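Local coordinates for twin-arginine translocation pathway signal protein (Burkholderia phytofirmans, PDB 2RJO) that binds beta-D-galactopyranose in a pocket and is probably a periplasmic sugar-binding protein of the kind that delivers sugars to transporters, at residues H102-H113 / L274-S284. Numbering follows the deposited sequence.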
loop_
_atom_site.group_PDB
_atom_site.type_symbol
_atom_site.label_atom_id
_atom_site.label_comp_id
_atom_site.label_asym_id
_atom_site.label_seq_id
_atom_site.Cartn_x
_atom_site.Cartn_y
_atom_site.Cartn_z
ATOM N N HIS A 102 -14.460 -10.307 7.627
ATOM C CA HIS A 102 -15.169 -9.865 6.423
ATOM C C HIS A 102 -16.164 -8.752 6.737
ATOM O O HIS A 102 -16.874 -8.797 7.752
ATOM C CB HIS A 102 -15.940 -11.029 5.788
ATOM C CG HIS A 102 -15.092 -12.210 5.447
ATOM N ND1 HIS A 102 -14.114 -12.171 4.467
ATOM C CD2 HIS A 102 -15.052 -13.463 5.957
ATOM C CE1 HIS A 102 -13.517 -13.340 4.398
ATOM N NE2 HIS A 102 -14.065 -14.148 5.294
ATOM N N PRO A 103 -16.229 -7.729 5.869
ATOM C CA PRO A 103 -17.170 -6.631 6.112
ATOM C C PRO A 103 -18.633 -7.075 6.215
ATOM O O PRO A 103 -19.396 -6.517 7.005
ATOM C CB PRO A 103 -16.924 -5.680 4.935
ATOM C CG PRO A 103 -16.251 -6.531 3.902
ATOM C CD PRO A 103 -15.367 -7.435 4.714
ATOM N N TRP A 104 -19.020 -8.075 5.428
ATOM C CA TRP A 104 -20.403 -8.554 5.458
ATOM C C TRP A 104 -20.800 -9.197 6.787
ATOM O O TRP A 104 -21.982 -9.456 7.028
ATOM C CB TRP A 104 -20.665 -9.509 4.292
ATOM C CG TRP A 104 -19.624 -10.570 4.092
ATOM C CD1 TRP A 104 -19.476 -11.718 4.804
ATOM C CD2 TRP A 104 -18.603 -10.586 3.088
ATOM N NE1 TRP A 104 -18.421 -12.451 4.310
ATOM C CE2 TRP A 104 -17.861 -11.768 3.261
ATOM C CE3 TRP A 104 -18.223 -9.696 2.071
ATOM C CZ2 TRP A 104 -16.785 -12.104 2.435
ATOM C CZ3 TRP A 104 -17.152 -10.032 1.254
ATOM C CH2 TRP A 104 -16.440 -11.217 1.448
ATOM N N ASP A 105 -19.819 -9.452 7.649
ATOM C CA ASP A 105 -20.110 -10.006 8.969
ATOM C C ASP A 105 -20.328 -8.841 9.949
ATOM O O ASP A 105 -20.681 -9.054 11.113
ATOM C CB ASP A 105 -18.967 -10.907 9.471
ATOM C CG ASP A 105 -18.873 -12.231 8.706
ATOM O OD1 ASP A 105 -19.924 -12.806 8.351
ATOM O OD2 ASP A 105 -17.743 -12.707 8.472
ATOM N N TYR A 106 -20.109 -7.615 9.479
ATOM C CA TYR A 106 -20.320 -6.441 10.325
ATOM C C TYR A 106 -21.159 -5.378 9.611
ATOM O O TYR A 106 -20.788 -4.201 9.614
ATOM C CB TYR A 106 -18.988 -5.805 10.759
ATOM C CG TYR A 106 -18.136 -6.620 11.716
ATOM C CD1 TYR A 106 -17.316 -7.643 11.249
ATOM C CD2 TYR A 106 -18.121 -6.338 13.077
ATOM C CE1 TYR A 106 -16.492 -8.362 12.111
ATOM C CE2 TYR A 106 -17.297 -7.055 13.959
ATOM C CZ TYR A 106 -16.482 -8.065 13.463
ATOM O OH TYR A 106 -15.631 -8.759 14.300
ATOM N N ASN A 107 -22.274 -5.779 8.995
ATOM C CA ASN A 107 -23.140 -4.812 8.303
ATOM C C ASN A 107 -23.804 -3.864 9.308
ATOM O O ASN A 107 -24.283 -4.298 10.358
ATOM C CB ASN A 107 -24.238 -5.523 7.503
ATOM C CG ASN A 107 -23.691 -6.361 6.356
ATOM O OD1 ASN A 107 -22.590 -6.117 5.861
ATOM N ND2 ASN A 107 -24.471 -7.348 5.916
ATOM N N PRO A 108 -23.852 -2.553 9.001
ATOM C CA PRO A 108 -23.335 -1.862 7.813
ATOM C C PRO A 108 -22.073 -1.047 8.152
ATOM O O PRO A 108 -21.485 -0.392 7.279
ATOM C CB PRO A 108 -24.495 -0.953 7.455
ATOM C CG PRO A 108 -24.849 -0.406 8.841
ATOM C CD PRO A 108 -24.747 -1.653 9.757
ATOM N N ASN A 109 -21.667 -1.099 9.421
ATOM C CA ASN A 109 -20.518 -0.346 9.917
ATOM C C ASN A 109 -19.181 -0.620 9.218
ATOM O O ASN A 109 -18.418 0.301 8.959
ATOM C CB ASN A 109 -20.384 -0.564 11.426
ATOM C CG ASN A 109 -21.660 -0.204 12.182
ATOM O OD1 ASN A 109 -21.865 0.946 12.573
ATOM N ND2 ASN A 109 -22.532 -1.184 12.365
ATOM N N TYR A 110 -18.896 -1.878 8.916
ATOM C CA TYR A 110 -17.662 -2.228 8.224
ATOM C C TYR A 110 -18.002 -2.148 6.740
ATOM O O TYR A 110 -18.389 -3.140 6.136
ATOM C CB TYR A 110 -17.242 -3.651 8.582
ATOM C CG TYR A 110 -15.846 -4.032 8.151
ATOM C CD1 TYR A 110 -15.068 -3.183 7.362
ATOM C CD2 TYR A 110 -15.304 -5.252 8.536
ATOM C CE1 TYR A 110 -13.783 -3.547 6.972
ATOM C CE2 TYR A 110 -14.035 -5.623 8.157
ATOM C CZ TYR A 110 -13.274 -4.773 7.376
ATOM O OH TYR A 110 -12.006 -5.163 7.014
ATOM N N VAL A 111 -17.856 -0.955 6.173
ATOM C CA VAL A 111 -18.183 -0.700 4.775
ATOM C C VAL A 111 -17.428 -1.525 3.744
ATOM O O VAL A 111 -18.038 -2.144 2.868
ATOM C CB VAL A 111 -17.988 0.780 4.441
ATOM C CG1 VAL A 111 -18.372 1.036 2.992
ATOM C CG2 VAL A 111 -18.816 1.630 5.386
ATOM N N ALA A 112 -16.104 -1.531 3.821
ATOM C CA ALA A 112 -15.354 -2.299 2.845
ATOM C C ALA A 112 -13.868 -2.437 3.135
ATOM O O ALA A 112 -13.299 -1.704 3.935
ATOM C CB ALA A 112 -15.552 -1.693 1.446
ATOM N N HIS A 113 -13.265 -3.416 2.473
ATOM C CA HIS A 113 -11.840 -3.681 2.566
ATOM C C HIS A 113 -11.330 -3.522 1.138
ATOM O O HIS A 113 -11.909 -4.076 0.198
ATOM C CB HIS A 113 -11.574 -5.109 3.047
ATOM C CG HIS A 113 -10.122 -5.470 3.075
ATOM N ND1 HIS A 113 -9.210 -4.821 3.881
ATOM C CD2 HIS A 113 -9.413 -6.380 2.367
ATOM C CE1 HIS A 113 -8.005 -5.315 3.667
ATOM N NE2 HIS A 113 -8.100 -6.261 2.751
ATOM N N LEU A 274 -25.440 -1.234 1.334
ATOM C CA LEU A 274 -24.431 -2.230 1.686
ATOM C C LEU A 274 -24.873 -3.683 1.627
ATOM O O LEU A 274 -24.212 -4.518 1.004
ATOM C CB LEU A 274 -23.892 -1.943 3.091
ATOM C CG LEU A 274 -22.541 -1.232 3.139
ATOM C CD1 LEU A 274 -22.536 -0.078 2.168
ATOM C CD2 LEU A 274 -22.256 -0.758 4.549
ATOM N N ALA A 275 -25.988 -3.983 2.283
ATOM C CA ALA A 275 -26.512 -5.345 2.336
ATOM C C ALA A 275 -26.730 -5.996 0.972
ATOM O O ALA A 275 -26.666 -7.218 0.862
ATOM C CB ALA A 275 -27.816 -5.364 3.122
ATOM N N THR A 276 -26.966 -5.188 -0.058
ATOM C CA THR A 276 -27.223 -5.701 -1.404
ATOM C C THR A 276 -26.033 -5.650 -2.369
ATOM O O THR A 276 -26.172 -5.992 -3.545
ATOM C CB THR A 276 -28.362 -4.911 -2.054
ATOM O OG1 THR A 276 -29.173 -4.326 -1.026
ATOM C CG2 THR A 276 -29.228 -5.828 -2.905
ATOM N N LEU A 277 -24.867 -5.222 -1.895
ATOM C CA LEU A 277 -23.696 -5.137 -2.769
ATOM C C LEU A 277 -23.051 -6.485 -3.057
ATOM O O LEU A 277 -23.050 -7.379 -2.212
ATOM C CB LEU A 277 -22.627 -4.233 -2.150
ATOM C CG LEU A 277 -22.642 -2.718 -2.277
ATOM C CD1 LEU A 277 -23.958 -2.163 -1.819
ATOM C CD2 LEU A 277 -21.502 -2.154 -1.440
ATOM N N PRO A 278 -22.494 -6.652 -4.264
ATOM C CA PRO A 278 -21.851 -7.934 -4.555
ATOM C C PRO A 278 -20.641 -8.008 -3.623
ATOM O O PRO A 278 -20.211 -6.982 -3.071
ATOM C CB PRO A 278 -21.440 -7.794 -6.022
ATOM C CG PRO A 278 -22.476 -6.857 -6.578
ATOM C CD PRO A 278 -22.595 -5.820 -5.478
ATOM N N LYS A 279 -20.098 -9.205 -3.443
ATOM C CA LYS A 279 -18.949 -9.389 -2.565
ATOM C C LYS A 279 -17.730 -8.597 -3.059
ATOM O O LYS A 279 -16.997 -8.028 -2.250
ATOM C CB LYS A 279 -18.596 -10.881 -2.471
ATOM C CG LYS A 279 -19.799 -11.807 -2.244
ATOM C CD LYS A 279 -20.243 -11.869 -0.789
ATOM C CE LYS A 279 -19.272 -12.698 0.037
ATOM N NZ LYS A 279 -19.207 -14.137 -0.390
ATOM N N ASP A 280 -17.515 -8.560 -4.375
ATOM C CA ASP A 280 -16.368 -7.842 -4.927
ATOM C C ASP A 280 -16.432 -6.329 -4.753
ATOM O O ASP A 280 -15.507 -5.614 -5.155
ATOM C CB ASP A 280 -16.153 -8.184 -6.408
ATOM C CG ASP A 280 -17.409 -8.039 -7.230
ATOM O OD1 ASP A 280 -17.345 -7.403 -8.299
ATOM O OD2 ASP A 280 -18.457 -8.575 -6.814
ATOM N N ARG A 281 -17.515 -5.843 -4.154
ATOM C CA ARG A 281 -17.664 -4.417 -3.884
ATOM C C ARG A 281 -17.528 -4.186 -2.383
ATOM O O ARG A 281 -17.490 -3.051 -1.914
ATOM C CB ARG A 281 -19.006 -3.903 -4.402
ATOM C CG ARG A 281 -19.040 -3.902 -5.918
ATOM C CD ARG A 281 -20.235 -3.190 -6.469
ATOM N NE ARG A 281 -20.060 -2.941 -7.894
ATOM C CZ ARG A 281 -20.897 -2.218 -8.629
ATOM N NH1 ARG A 281 -21.977 -1.681 -8.073
ATOM N NH2 ARG A 281 -20.630 -1.998 -9.907
ATOM N N ARG A 282 -17.436 -5.291 -1.651
ATOM C CA ARG A 282 -17.271 -5.291 -0.197
ATOM C C ARG A 282 -15.801 -5.563 0.132
ATOM O O ARG A 282 -15.228 -4.925 1.012
ATOM C CB ARG A 282 -18.169 -6.361 0.422
ATOM C CG ARG A 282 -19.543 -5.843 0.813
ATOM C CD ARG A 282 -19.411 -4.978 2.067
ATOM N NE ARG A 282 -20.702 -4.698 2.661
ATOM C CZ ARG A 282 -20.924 -4.554 3.962
ATOM N NH1 ARG A 282 -19.940 -4.667 4.837
ATOM N NH2 ARG A 282 -22.146 -4.268 4.387
ATOM N N GLU A 283 -15.216 -6.525 -0.574
ATOM C CA GLU A 283 -13.805 -6.887 -0.437
ATOM C C GLU A 283 -13.304 -6.884 -1.871
ATOM O O GLU A 283 -13.560 -7.821 -2.627
ATOM C CB GLU A 283 -13.637 -8.279 0.164
ATOM C CG GLU A 283 -13.912 -8.354 1.649
ATOM C CD GLU A 283 -13.438 -9.658 2.265
ATOM O OE1 GLU A 283 -12.999 -10.548 1.506
ATOM O OE2 GLU A 283 -13.510 -9.796 3.506
ATOM N N SER A 284 -12.591 -5.827 -2.245
ATOM C CA SER A 284 -12.124 -5.679 -3.617
ATOM C C SER A 284 -10.622 -5.659 -3.861
ATOM O O SER A 284 -9.844 -5.168 -3.045
ATOM C CB SER A 284 -12.706 -4.383 -4.199
ATOM O OG SER A 284 -14.023 -4.130 -3.723
#
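Lys279 CE covers one face of the Trp104 indole, while His102 CB lies over the opposite face, toward its rim. Lys279 CE stands 3.4 Å from the centroid of the Trp104 six-membered ring, a CH-pi contact only 7° off the normal, and Lys279 NZ adds a cation-pi interaction over the same face; bends at three successive torsions curl the lysine chain over the ring. At the indole edge, Arg282 CB approaches Trp104 CE3 at 3.7 Å. The His102 imidazole meets a carboxylate at its own edge: ND1 donates to Glu283 OE2 (2.6 Å, 159°), reaching the syn side of that oxygen but from 31° out of the carboxylate plane. Glu283 OE1 is held separately by Tyr323 OH, so both carboxylate oxygens are engaged. The Arg282 guanidinium has Trp104 CA over one face and Pro103 CB at its edge. Leu274 brings its side chain against Pro108 and Val111. Parallel pairing begins where His113 N binds Arg282 O (2.9 Å) and Ser284 N binds His113 O (3.1 Å). In one lobe of the periplasmic-binding-protein fold, with the His113 side chain about 9 Å from the bound galactose, these bonds join strand 283-291 to strand 110-115, which also pairs with strand 90-94; helix 253-268 packs against Val111 and Leu274.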